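Local structure of leucyl aminopeptidase (Trypanosoma brucei brucei, 5NTD) at residues 42-47 against 137-142; 76-81 against 104-109; 270-275 against 318-323; 329-334 against 516-521. The protein probably removes N-terminal residues, leucine among them, from peptides as a hexameric M17 metalloaminopeptidase that binds two manganese ions. All coordinates share one frame; numbering follows the deposited sequence.

Interaction 1: 42-47 against 137-142; sequences LSSGLA and PNTTVD. Unlike the reference sequence in segment 137-142: T139 (reference Ala).
The carboxylate of D142 is the flat group here, and S43 meets it at both oxygens on their syn sides. S43 N reaches OD2 of D142 at 3.0 Å in an almost straight bond, 28° out of the carboxylate plane. S43 OG gives its proton to OD1 of D142 at 2.6 Å and lies closer to that plane. Backbone and side chain of one serine thus hold the carboxylate like a clamp, and Y34 OH on OD2, Q185 NE2 on OD1 and Q38 NE2 on S43 OG add further bonds to this largely buried polar cluster. A second serine grips the backbone: S44 OG donates to T140 O at 2.7 Å from above the carbonyl plane. With chi1 at 75°, this hydroxyl sits between its own backbone N and carbonyl carbon, where it also accepts a proton from water 1 at 2.8 Å and a weak bond from L46 N. The same water reaches T139 OG1 at 2.6 Å. Next to the serines, L46 CD2 and V141 CG1 make an apolar contact, 3.9 Å apart. Strands 46-52 and 140-145, which start here, run parallel as neighbours in the mixed sheet of the N-terminal domain. Strand 99-107 flanks the first and strand 183-188 the second, while helix 31-38 brings Y34 to the D142 carboxylate and Q38 to S43 OG and the D142 side chain.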
loop_
_atom_site.group_PDB
_atom_site.type_symbol
_atom_site.label_atom_id
_atom_site.label_comp_id
_atom_site.label_asym_id
_atom_site.label_seq_id
_atom_site.Cartn_x
_atom_site.Cartn_y
_atom_site.Cartn_z
ATOM N N LEU G 42 26.219 -53.084 -8.456
ATOM C CA LEU G 42 25.764 -51.714 -8.123
ATOM C C LEU G 42 25.982 -51.412 -6.658
ATOM O O LEU G 42 25.935 -52.287 -5.786
ATOM C CB LEU G 42 24.323 -51.518 -8.487
ATOM C CG LEU G 42 24.157 -51.098 -9.951
ATOM C CD1 LEU G 42 24.796 -52.066 -10.933
ATOM C CD2 LEU G 42 22.684 -51.025 -10.255
ATOM N N SER G 43 26.245 -50.148 -6.389
ATOM C CA SER G 43 26.528 -49.692 -4.999
ATOM C C SER G 43 25.310 -49.849 -4.093
ATOM O O SER G 43 25.429 -49.931 -2.875
ATOM C CB SER G 43 26.990 -48.234 -5.005
ATOM O OG SER G 43 28.204 -48.044 -5.732
ATOM N N SER G 44 24.127 -49.807 -4.688
ATOM C CA SER G 44 22.855 -49.857 -3.932
ATOM C C SER G 44 21.704 -50.228 -4.834
ATOM O O SER G 44 21.889 -50.431 -6.033
ATOM C CB SER G 44 22.550 -48.497 -3.240
ATOM O OG SER G 44 22.105 -47.497 -4.155
ATOM N N GLY G 45 20.495 -50.176 -4.266
ATOM C CA GLY G 45 19.241 -50.423 -5.024
ATOM C C GLY G 45 18.711 -49.312 -5.910
ATOM O O GLY G 45 17.635 -49.429 -6.521
ATOM N N LEU G 46 19.497 -48.252 -6.047
ATOM C CA LEU G 46 19.137 -47.170 -6.966
ATOM C C LEU G 46 20.303 -46.827 -7.866
ATOM O O LEU G 46 21.429 -46.668 -7.410
ATOM C CB LEU G 46 18.716 -45.928 -6.174
ATOM C CG LEU G 46 18.345 -44.713 -7.001
ATOM C CD1 LEU G 46 17.092 -44.932 -7.847
ATOM C CD2 LEU G 46 18.151 -43.506 -6.076
ATOM N N ALA G 47 20.010 -46.675 -9.140
ATOM C CA ALA G 47 20.999 -46.149 -10.085
ATOM C C ALA G 47 20.367 -45.094 -10.945
ATOM O O ALA G 47 19.193 -45.219 -11.349
ATOM C CB ALA G 47 21.552 -47.257 -10.974
ATOM N N PRO G 137 18.457 -44.962 4.070
ATOM C CA PRO G 137 19.493 -43.947 4.186
ATOM C C PRO G 137 20.884 -44.581 4.270
ATOM O O PRO G 137 21.022 -45.806 4.350
ATOM C CB PRO G 137 19.143 -43.269 5.516
ATOM C CG PRO G 137 18.529 -44.377 6.341
ATOM C CD PRO G 137 18.111 -45.486 5.401
ATOM N N ASN G 138 21.899 -43.721 4.274
ATOM C CA ASN G 138 23.322 -44.139 4.343
ATOM C C ASN G 138 23.670 -45.123 3.216
ATOM O O ASN G 138 24.485 -46.015 3.407
ATOM C CB ASN G 138 23.643 -44.783 5.692
ATOM C CG ASN G 138 23.575 -43.798 6.840
ATOM O OD1 ASN G 138 23.870 -42.604 6.682
ATOM N ND2 ASN G 138 23.159 -44.285 8.006
ATOM N N THR G 139 23.050 -44.923 2.057
ATOM C CA THR G 139 23.401 -45.690 0.867
ATOM C C THR G 139 24.239 -44.833 -0.079
ATOM O O THR G 139 24.309 -43.600 0.023
ATOM C CB THR G 139 22.193 -46.228 0.084
ATOM O OG1 THR G 139 21.528 -45.164 -0.632
ATOM C CG2 THR G 139 21.210 -46.917 1.023
ATOM N N THR G 140 24.882 -45.528 -1.004
ATOM C CA THR G 140 25.633 -44.926 -2.086
ATOM C C THR G 140 24.846 -45.118 -3.357
ATOM O O THR G 140 24.492 -46.233 -3.716
ATOM C CB THR G 140 27.031 -45.522 -2.192
ATOM O OG1 THR G 140 27.768 -45.164 -1.017
ATOM C CG2 THR G 140 27.786 -44.947 -3.371
ATOM N N VAL G 141 24.579 -44.021 -4.046
ATOM C CA VAL G 141 23.841 -44.052 -5.326
ATOM C C VAL G 141 24.798 -43.796 -6.488
ATOM O O VAL G 141 25.502 -42.786 -6.521
ATOM C CB VAL G 141 22.688 -42.995 -5.366
ATOM C CG1 VAL G 141 21.971 -43.003 -6.701
ATOM C CG2 VAL G 141 21.710 -43.258 -4.235
ATOM N N ASP G 142 24.763 -44.689 -7.464
ATOM C CA ASP G 142 25.582 -44.562 -8.661
ATOM C C ASP G 142 24.859 -43.642 -9.637
ATOM O O ASP G 142 23.737 -43.884 -10.018
ATOM C CB ASP G 142 25.863 -45.907 -9.319
ATOM C CG ASP G 142 26.637 -46.857 -8.414
ATOM O OD1 ASP G 142 27.544 -46.415 -7.673
ATOM O OD2 ASP G 142 26.362 -48.065 -8.483
HETATM O O HOH W 1 20.231 -46.089 -2.671
#

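Interaction 2: 76-81 against 104-109; sequences ERVKEG and VGEVPT
The connection from helix 69-77 into strand 83-89, outermost in the sheet within this chain, lays V78, E80 and G81 along V104, E106 and P108 of the neighbouring antiparallel strand 99-107. Its one direct hydrogen bond runs from G81 N to E106 O, 2.9 Å long and noticeably bent, at 144°. V78, the first residue to leave helical geometry, turns its side chain inward: CG2 approaches V104 O at 3.7 Å, and CG1 lies 4.2 Å from V104 CG1. E106 points toward the connection with an extended chain, CG anti to the backbone N (chi1 -172°), which carries its OE2 to 3.5 Å from E80 CB. E80 is extended too, and its OE1 comes within 3.2 Å of P108 CB. The two carboxylates, their planes 41° apart, leave E80 OE2 and E106 OE2 4.4 Å from each other; this closeness may raise the proton affinity of one of them. Water 2 lies 2.9 Å from E106 OE1 and within reach of V78 O, although it has more acceptors around it than protons to give. H53 also touches the E106 side chain, and helix 120-131 packs on P108 through V122. The G81 bond leads into the ladder continued by G82 with E106 and Y84 with V104: a helix-to-strand connection leading into the antiparallel edge of the mixed sheet, in an alpha/beta N-terminal domain related to macro domains.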
loop_
_atom_site.group_PDB
_atom_site.type_symbol
_atom_site.label_atom_id
_atom_site.label_comp_id
_atom_site.label_asym_id
_atom_site.label_seq_id
_atom_site.Cartn_x
_atom_site.Cartn_y
_atom_site.Cartn_z
ATOM N N GLU G 76 13.115 -44.567 -24.202
ATOM C CA GLU G 76 12.036 -44.165 -25.151
ATOM C C GLU G 76 10.955 -43.295 -24.534
ATOM O O GLU G 76 10.412 -42.415 -25.166
ATOM C CB GLU G 76 11.325 -45.375 -25.784
ATOM C CG GLU G 76 12.190 -46.177 -26.743
ATOM C CD GLU G 76 12.849 -45.290 -27.803
ATOM O OE1 GLU G 76 12.162 -44.387 -28.354
ATOM O OE2 GLU G 76 14.057 -45.495 -28.062
ATOM N N ARG G 77 10.621 -43.601 -23.299
ATOM C CA ARG G 77 9.436 -43.003 -22.640
ATOM C C ARG G 77 9.711 -41.692 -21.894
ATOM O O ARG G 77 8.810 -40.897 -21.679
ATOM C CB ARG G 77 8.769 -44.028 -21.699
ATOM C CG ARG G 77 7.952 -45.073 -22.448
ATOM C CD ARG G 77 7.460 -46.151 -21.505
ATOM N NE ARG G 77 6.734 -47.237 -22.179
ATOM C CZ ARG G 77 5.449 -47.555 -21.994
ATOM N NH1 ARG G 77 4.936 -48.548 -22.699
ATOM N NH2 ARG G 77 4.671 -46.907 -21.132
ATOM N N VAL G 78 10.952 -41.506 -21.485
ATOM C CA VAL G 78 11.362 -40.312 -20.727
ATOM C C VAL G 78 11.157 -39.051 -21.579
ATOM O O VAL G 78 11.377 -39.042 -22.794
ATOM C CB VAL G 78 12.812 -40.384 -20.203
ATOM C CG1 VAL G 78 13.815 -40.288 -21.340
ATOM C CG2 VAL G 78 13.078 -39.300 -19.167
ATOM N N LYS G 79 10.677 -38.013 -20.917
ATOM C CA LYS G 79 10.467 -36.690 -21.531
ATOM C C LYS G 79 11.725 -35.812 -21.313
ATOM O O LYS G 79 12.421 -35.937 -20.318
ATOM C CB LYS G 79 9.197 -36.026 -20.972
ATOM C CG LYS G 79 7.896 -36.723 -21.390
ATOM C CD LYS G 79 6.651 -36.004 -20.845
ATOM C CE LYS G 79 6.447 -36.156 -19.332
ATOM N NZ LYS G 79 5.272 -37.009 -19.010
ATOM N N GLU G 80 11.987 -34.934 -22.266
ATOM C CA GLU G 80 13.086 -33.951 -22.155
ATOM C C GLU G 80 12.922 -33.097 -20.892
ATOM O O GLU G 80 11.853 -32.637 -20.582
ATOM C CB GLU G 80 13.126 -33.036 -23.363
ATOM C CG GLU G 80 14.273 -32.049 -23.318
ATOM C CD GLU G 80 14.318 -31.132 -24.540
ATOM O OE1 GLU G 80 14.468 -30.004 -24.205
ATOM O OE2 GLU G 80 14.190 -31.444 -25.772
ATOM N N GLY G 81 13.973 -33.033 -20.109
ATOM C CA GLY G 81 13.917 -32.403 -18.788
ATOM C C GLY G 81 13.209 -33.176 -17.701
ATOM O O GLY G 81 13.091 -32.717 -16.567
ATOM N N VAL G 104 16.126 -42.929 -15.332
ATOM C CA VAL G 104 16.713 -42.276 -16.515
ATOM C C VAL G 104 16.254 -40.795 -16.525
ATOM O O VAL G 104 15.079 -40.520 -16.271
ATOM C CB VAL G 104 16.258 -42.940 -17.813
ATOM C CG1 VAL G 104 16.793 -42.209 -19.015
ATOM C CG2 VAL G 104 16.715 -44.381 -17.850
ATOM N N GLY G 105 17.180 -39.902 -16.853
ATOM C CA GLY G 105 16.881 -38.478 -17.012
ATOM C C GLY G 105 17.460 -37.903 -18.268
ATOM O O GLY G 105 18.624 -38.113 -18.555
ATOM N N GLU G 106 16.628 -37.204 -19.018
ATOM C CA GLU G 106 17.022 -36.624 -20.306
ATOM C C GLU G 106 17.358 -35.136 -20.147
ATOM O O GLU G 106 16.508 -34.311 -19.822
ATOM C CB GLU G 106 15.954 -36.827 -21.410
ATOM C CG GLU G 106 16.420 -36.404 -22.804
ATOM C CD GLU G 106 15.337 -36.539 -23.866
ATOM O OE1 GLU G 106 14.679 -37.592 -23.916
ATOM O OE2 GLU G 106 15.137 -35.573 -24.659
ATOM N N VAL G 107 18.596 -34.825 -20.469
ATOM C CA VAL G 107 19.109 -33.437 -20.491
ATOM C C VAL G 107 18.858 -32.797 -21.864
ATOM O O VAL G 107 19.210 -33.381 -22.884
ATOM C CB VAL G 107 20.618 -33.398 -20.212
ATOM C CG1 VAL G 107 21.119 -31.965 -20.118
ATOM C CG2 VAL G 107 20.931 -34.157 -18.934
ATOM N N PRO G 108 18.257 -31.595 -21.912
ATOM C CA PRO G 108 18.160 -30.916 -23.201
ATOM C C PRO G 108 19.514 -30.558 -23.808
ATOM O O PRO G 108 20.512 -30.404 -23.106
ATOM C CB PRO G 108 17.375 -29.655 -22.885
ATOM C CG PRO G 108 17.685 -29.382 -21.477
ATOM C CD PRO G 108 17.785 -30.740 -20.825
ATOM N N THR G 109 19.532 -30.442 -25.118
ATOM C CA THR G 109 20.733 -29.935 -25.806
ATOM C C THR G 109 20.594 -28.433 -26.080
ATOM O O THR G 109 21.591 -27.782 -26.298
ATOM C CB THR G 109 21.050 -30.603 -27.176
ATOM O OG1 THR G 109 19.898 -30.546 -28.002
ATOM C CG2 THR G 109 21.519 -32.022 -27.018
HETATM O O HOH W 2 12.194 -37.558 -25.369
HETATM O O HOH W 3 17.001 -29.640 -25.924
#

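Interaction 3: 270-275 against 318-323; sequences VTLLYT and AVFCGF
L272 presents two different atoms to two phenylalanines of the helix: CB to F323 and CD1 to F320. Its CB lies over one face of the F323 ring, 4.1 Å from the centroid and 28° off the ring normal, a CH-pi contact in which CZ of F323 is the nearest carbon at 3.6 Å. The first torsion of L272, -42°, keeps CG roughly anti to its carbonyl carbon, and the second is extended, so that CD1 is thrust outward to the edge of the F320 ring, 3.6 Å from CD1 of F320 and just as near to CE1. F320 and F323 are three residues apart and both swing CG anti to the backbone N. F323 then points straight at the strand, whereas F320 starts off to the side, and the far end of its side chain lies nearer the strand. Helix 314-328 and strand 268-274 run 22° from parallel with their local axes 10.6 Å apart, the layering of helix on sheet found in the alpha/beta catalytic domain of this family; the helix leads on into strand 334-344, the antiparallel neighbour of strand 268-274. The tip of F323 slots between alternate strand residues: L273 C is at its edge, 3.8 Å from CZ, and Y274 CB comes obliquely to 3.7 Å from CZ of F323. Beyond CB the Y274 side chain leads away from the helix, and its hydroxyl bonds to Q331 O. F238, from the loop before strand 239-244, meets the F323 ring edge-to-face and also touches L272.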
loop_
_atom_site.group_PDB
_atom_site.type_symbol
_atom_site.label_atom_id
_atom_site.label_comp_id
_atom_site.label_asym_id
_atom_site.label_seq_id
_atom_site.Cartn_x
_atom_site.Cartn_y
_atom_site.Cartn_z
ATOM N N VAL G 270 37.092 -9.452 7.957
ATOM C CA VAL G 270 37.934 -10.629 8.009
ATOM C C VAL G 270 38.687 -10.811 6.688
ATOM O O VAL G 270 38.072 -11.041 5.648
ATOM C CB VAL G 270 37.126 -11.876 8.286
ATOM C CG1 VAL G 270 38.015 -13.107 8.345
ATOM C CG2 VAL G 270 36.372 -11.741 9.586
ATOM N N THR G 271 40.009 -10.726 6.738
ATOM C CA THR G 271 40.812 -10.890 5.542
ATOM C C THR G 271 41.682 -12.137 5.631
ATOM O O THR G 271 42.422 -12.340 6.588
ATOM C CB THR G 271 41.672 -9.653 5.240
ATOM O OG1 THR G 271 40.824 -8.504 5.019
ATOM C CG2 THR G 271 42.501 -9.862 3.989
ATOM N N LEU G 272 41.594 -12.945 4.592
ATOM C CA LEU G 272 42.344 -14.184 4.460
ATOM C C LEU G 272 43.376 -14.029 3.334
ATOM O O LEU G 272 43.084 -13.395 2.320
ATOM C CB LEU G 272 41.437 -15.371 4.144
ATOM C CG LEU G 272 40.136 -15.400 4.937
ATOM C CD1 LEU G 272 39.286 -16.582 4.496
ATOM C CD2 LEU G 272 40.414 -15.495 6.416
ATOM N N LEU G 273 44.572 -14.596 3.542
ATOM C CA LEU G 273 45.670 -14.513 2.547
ATOM C C LEU G 273 46.195 -15.848 2.164
ATOM O O LEU G 273 46.492 -16.679 2.989
ATOM C CB LEU G 273 46.830 -13.698 3.050
ATOM C CG LEU G 273 46.543 -12.219 3.278
ATOM C CD1 LEU G 273 47.685 -11.595 4.092
ATOM C CD2 LEU G 273 46.384 -11.493 1.936
ATOM N N TYR G 274 46.341 -16.011 0.869
ATOM C CA TYR G 274 46.986 -17.180 0.304
ATOM C C TYR G 274 47.978 -16.732 -0.757
ATOM O O TYR G 274 47.635 -16.023 -1.717
ATOM C CB TYR G 274 45.952 -18.117 -0.313
ATOM C CG TYR G 274 46.503 -19.121 -1.295
ATOM C CD1 TYR G 274 47.282 -20.198 -0.865
ATOM C CD2 TYR G 274 46.204 -19.018 -2.654
ATOM C CE1 TYR G 274 47.752 -21.130 -1.767
ATOM C CE2 TYR G 274 46.671 -19.942 -3.573
ATOM C CZ TYR G 274 47.438 -20.994 -3.124
ATOM O OH TYR G 274 47.897 -21.901 -4.046
ATOM N N THR G 275 49.218 -17.153 -0.572
ATOM C CA THR G 275 50.277 -16.927 -1.577
ATOM C C THR G 275 50.791 -18.277 -2.005
ATOM O O THR G 275 51.299 -19.021 -1.178
ATOM C CB THR G 275 51.410 -16.071 -0.991
ATOM O OG1 THR G 275 50.843 -14.845 -0.515
ATOM C CG2 THR G 275 52.471 -15.734 -2.060
ATOM N N ALA G 318 30.519 -17.302 -1.090
ATOM C CA ALA G 318 31.040 -17.610 -2.406
ATOM C C ALA G 318 32.567 -17.362 -2.489
ATOM O O ALA G 318 33.319 -18.221 -2.903
ATOM C CB ALA G 318 30.333 -16.808 -3.475
ATOM N N VAL G 319 32.992 -16.170 -2.094
ATOM C CA VAL G 319 34.412 -15.834 -2.125
ATOM C C VAL G 319 35.207 -16.672 -1.118
ATOM O O VAL G 319 36.322 -17.098 -1.390
ATOM C CB VAL G 319 34.711 -14.344 -1.921
ATOM C CG1 VAL G 319 34.078 -13.536 -3.044
ATOM C CG2 VAL G 319 34.273 -13.827 -0.566
ATOM N N PHE G 320 34.621 -16.906 0.032
ATOM C CA PHE G 320 35.269 -17.736 1.049
ATOM C C PHE G 320 35.570 -19.117 0.500
ATOM O O PHE G 320 36.666 -19.630 0.617
ATOM C CB PHE G 320 34.409 -17.864 2.298
ATOM C CG PHE G 320 35.011 -18.730 3.360
ATOM C CD1 PHE G 320 36.261 -18.439 3.882
ATOM C CD2 PHE G 320 34.325 -19.841 3.862
ATOM C CE1 PHE G 320 36.816 -19.228 4.888
ATOM C CE2 PHE G 320 34.874 -20.635 4.859
ATOM C CZ PHE G 320 36.133 -20.328 5.368
ATOM N N CYS G 321 34.564 -19.743 -0.094
ATOM C CA CYS G 321 34.699 -21.127 -0.554
ATOM C C CYS G 321 35.561 -21.218 -1.819
ATOM O O CYS G 321 36.271 -22.197 -2.023
ATOM C CB CYS G 321 33.355 -21.778 -0.726
ATOM S SG CYS G 321 32.467 -21.991 0.851
ATOM N N GLY G 322 35.476 -20.226 -2.670
ATOM C CA GLY G 322 36.342 -20.148 -3.865
ATOM C C GLY G 322 37.804 -20.048 -3.441
ATOM O O GLY G 322 38.693 -20.666 -4.009
ATOM N N PHE G 323 38.021 -19.239 -2.411
ATOM C CA PHE G 323 39.323 -19.127 -1.748
ATOM C C PHE G 323 39.778 -20.499 -1.234
ATOM O O PHE G 323 40.919 -20.895 -1.439
ATOM C CB PHE G 323 39.264 -18.139 -0.622
ATOM C CG PHE G 323 40.557 -17.970 0.114
ATOM C CD1 PHE G 323 41.459 -16.997 -0.259
ATOM C CD2 PHE G 323 40.820 -18.709 1.249
ATOM C CE1 PHE G 323 42.620 -16.774 0.474
ATOM C CE2 PHE G 323 41.979 -18.505 1.988
ATOM C CZ PHE G 323 42.878 -17.534 1.600
#

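Interaction 4: 329-334 against 516-521; sequences LQQPVQ and EYFRKL
E516 OE1 is held side-on by two nitrogens of R519, whose aliphatic CG borders Q331 across the contact: NE of R519 lies 2.8 Å from OE1 of E516 and NH2 3.1 Å. Both bonds leave R519 nearly in its guanidinium plane. The other oxygen, E516 OE2, takes K520 NZ at 2.9 Å through its syn lone pair, so one carboxylate ties together the two basic residues at the helix end. Q331 reaches across with an extended chain beyond CG. Its NE2 sits 3.6 Å from F518 CB and bonds to T515 O in the helix, while its OE1 lies at the edge of the F518 ring, 3.8 Å from CD2 of F518; amide and ring planes stand 62° apart. V333 adds the apolar half: CG2, anti to the carbonyl carbon, packs 3.9 Å from F518 CB and 4.1 Å from L521 CD1. P332, between Q331 and V333, centres an inverse gamma turn. The loop joining helix 314-328, which closes in a Schellman motif at Q330, to strand 334-344 is thus fastened to C-terminal helix 511-519. F518 and L521 also rest on L286 and V284 of strand 283-291, and helix 422-435 packs on E516 and Y517.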
loop_
_atom_site.group_PDB
_atom_site.type_symbol
_atom_site.label_atom_id
_atom_site.label_comp_id
_atom_site.label_asym_id
_atom_site.label_seq_id
_atom_site.Cartn_x
_atom_site.Cartn_y
_atom_site.Cartn_z
ATOM N N LEU G 329 43.477 -26.856 -3.805
ATOM C CA LEU G 329 44.056 -27.280 -5.101
ATOM C C LEU G 329 45.355 -26.583 -5.465
ATOM O O LEU G 329 45.938 -26.871 -6.506
ATOM C CB LEU G 329 43.079 -27.058 -6.239
ATOM C CG LEU G 329 41.728 -27.769 -6.051
ATOM C CD1 LEU G 329 40.889 -27.593 -7.301
ATOM C CD2 LEU G 329 41.921 -29.251 -5.720
ATOM N N GLN G 330 45.813 -25.709 -4.582
ATOM C CA GLN G 330 47.069 -24.964 -4.786
ATOM C C GLN G 330 47.098 -24.318 -6.149
ATOM O O GLN G 330 48.077 -24.425 -6.890
ATOM C CB GLN G 330 48.288 -25.866 -4.603
ATOM C CG GLN G 330 48.362 -26.356 -3.181
ATOM C CD GLN G 330 49.561 -27.236 -2.941
ATOM O OE1 GLN G 330 49.901 -28.110 -3.762
ATOM N NE2 GLN G 330 50.243 -27.013 -1.801
ATOM N N GLN G 331 46.015 -23.634 -6.482
ATOM C CA GLN G 331 45.969 -22.860 -7.724
ATOM C C GLN G 331 47.013 -21.737 -7.647
ATOM O O GLN G 331 47.245 -21.191 -6.562
ATOM C CB GLN G 331 44.586 -22.277 -7.956
ATOM C CG GLN G 331 43.555 -23.330 -8.302
ATOM C CD GLN G 331 42.188 -22.732 -8.592
ATOM O OE1 GLN G 331 41.465 -22.363 -7.668
ATOM N NE2 GLN G 331 41.831 -22.651 -9.865
ATOM N N PRO G 332 47.656 -21.396 -8.788
ATOM C CA PRO G 332 48.768 -20.456 -8.799
ATOM C C PRO G 332 48.349 -18.996 -8.884
ATOM O O PRO G 332 48.874 -18.227 -9.675
ATOM C CB PRO G 332 49.560 -20.864 -10.034
ATOM C CG PRO G 332 48.537 -21.412 -10.970
ATOM C CD PRO G 332 47.448 -22.011 -10.124
ATOM N N VAL G 333 47.435 -18.632 -8.001
ATOM C CA VAL G 333 46.933 -17.253 -7.890
ATOM C C VAL G 333 47.161 -16.757 -6.503
ATOM O O VAL G 333 46.872 -17.432 -5.524
ATOM C CB VAL G 333 45.411 -17.160 -8.159
ATOM C CG1 VAL G 333 45.005 -15.714 -8.287
ATOM C CG2 VAL G 333 45.046 -17.860 -9.446
ATOM N N GLN G 334 47.702 -15.572 -6.409
ATOM C CA GLN G 334 47.855 -14.968 -5.107
ATOM C C GLN G 334 46.509 -14.334 -4.771
ATOM O O GLN G 334 46.023 -13.531 -5.544
ATOM C CB GLN G 334 48.949 -13.899 -5.093
ATOM C CG GLN G 334 49.159 -13.317 -3.703
ATOM C CD GLN G 334 50.312 -12.363 -3.674
ATOM O OE1 GLN G 334 51.165 -12.377 -4.562
ATOM N NE2 GLN G 334 50.413 -11.604 -2.611
ATOM N N GLU G 516 36.941 -21.622 -11.839
ATOM C CA GLU G 516 37.078 -21.676 -13.285
ATOM C C GLU G 516 37.729 -20.402 -13.793
ATOM O O GLU G 516 38.607 -20.436 -14.674
ATOM C CB GLU G 516 35.741 -21.931 -13.934
ATOM C CG GLU G 516 35.762 -21.936 -15.456
ATOM C CD GLU G 516 36.651 -23.030 -16.059
ATOM O OE1 GLU G 516 36.868 -24.075 -15.403
ATOM O OE2 GLU G 516 37.154 -22.820 -17.192
ATOM N N TYR G 517 37.341 -19.271 -13.219
ATOM C CA TYR G 517 37.959 -17.977 -13.578
ATOM C C TYR G 517 39.493 -18.009 -13.294
ATOM O O TYR G 517 40.317 -17.641 -14.148
ATOM C CB TYR G 517 37.270 -16.793 -12.850
ATOM C CG TYR G 517 37.945 -15.433 -13.042
ATOM C CD1 TYR G 517 37.789 -14.720 -14.204
ATOM C CD2 TYR G 517 38.788 -14.923 -12.079
ATOM C CE1 TYR G 517 38.462 -13.510 -14.405
ATOM C CE2 TYR G 517 39.465 -13.721 -12.259
ATOM C CZ TYR G 517 39.309 -13.025 -13.417
ATOM O OH TYR G 517 39.975 -11.833 -13.599
ATOM N N PHE G 518 39.838 -18.454 -12.108
ATOM C CA PHE G 518 41.268 -18.564 -11.702
ATOM C C PHE G 518 42.070 -19.512 -12.644
ATOM O O PHE G 518 43.177 -19.216 -13.035
ATOM C CB PHE G 518 41.423 -19.085 -10.275
ATOM C CG PHE G 518 40.846 -18.199 -9.223
ATOM C CD1 PHE G 518 40.736 -16.847 -9.406
ATOM C CD2 PHE G 518 40.432 -18.742 -8.023
ATOM C CE1 PHE G 518 40.194 -16.030 -8.409
ATOM C CE2 PHE G 518 39.901 -17.955 -7.025
ATOM C CZ PHE G 518 39.792 -16.585 -7.217
ATOM N N ARG G 519 41.430 -20.598 -13.034
ATOM C CA ARG G 519 42.014 -21.603 -13.940
ATOM C C ARG G 519 42.506 -21.012 -15.263
ATOM O O ARG G 519 43.551 -21.418 -15.754
ATOM C CB ARG G 519 41.025 -22.715 -14.286
ATOM C CG ARG G 519 41.353 -24.077 -13.717
ATOM C CD ARG G 519 40.156 -24.995 -13.530
ATOM N NE ARG G 519 39.353 -25.243 -14.723
ATOM C CZ ARG G 519 39.552 -26.214 -15.617
ATOM N NH1 ARG G 519 40.573 -27.057 -15.528
ATOM N NH2 ARG G 519 38.690 -26.331 -16.629
ATOM N N LYS G 520 41.779 -20.040 -15.806
ATOM C CA LYS G 520 42.094 -19.475 -17.119
ATOM C C LYS G 520 42.863 -18.162 -17.071
ATOM O O LYS G 520 43.032 -17.535 -18.111
ATOM C CB LYS G 520 40.829 -19.306 -17.962
ATOM C CG LYS G 520 39.987 -20.569 -18.172
ATOM C CD LYS G 520 40.697 -21.759 -18.774
ATOM C CE LYS G 520 40.070 -23.140 -18.417
ATOM N NZ LYS G 520 38.979 -23.688 -19.240
ATOM N N LEU G 521 43.387 -17.764 -15.920
ATOM C CA LEU G 521 44.094 -16.473 -15.817
ATOM C C LEU G 521 45.430 -16.408 -16.579
ATOM O O LEU G 521 46.396 -17.022 -16.138
ATOM C CB LEU G 521 44.331 -16.095 -14.331
ATOM C CG LEU G 521 43.094 -15.506 -13.652
ATOM C CD1 LEU G 521 43.273 -15.339 -12.148
ATOM C CD2 LEU G 521 42.674 -14.185 -14.281
#

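How the interactions relate
From the N terminus, residues 42-47 open the loop of interaction 1, and the much shorter loop of interaction 2 (76-81 to 104-109) opens and closes within it before 137-142 completes the first. Both serve the N-terminal sheet, where strands 46-52 and 99-107 are neighbours, yet their centres are 22 Å apart. Interactions 3 and 4 follow in series in the catalytic half. Interaction 3 closes a loop of 42 residues between strand 268-274 and helix 314-328; interaction 4 opens just beyond that helix and brings back the C terminus after 181 residues. None of the loops cross. Interactions 3 and 4 adjoin through Y274, whose hydroxyl meets Q331 and whose CE2 packs against V333 O.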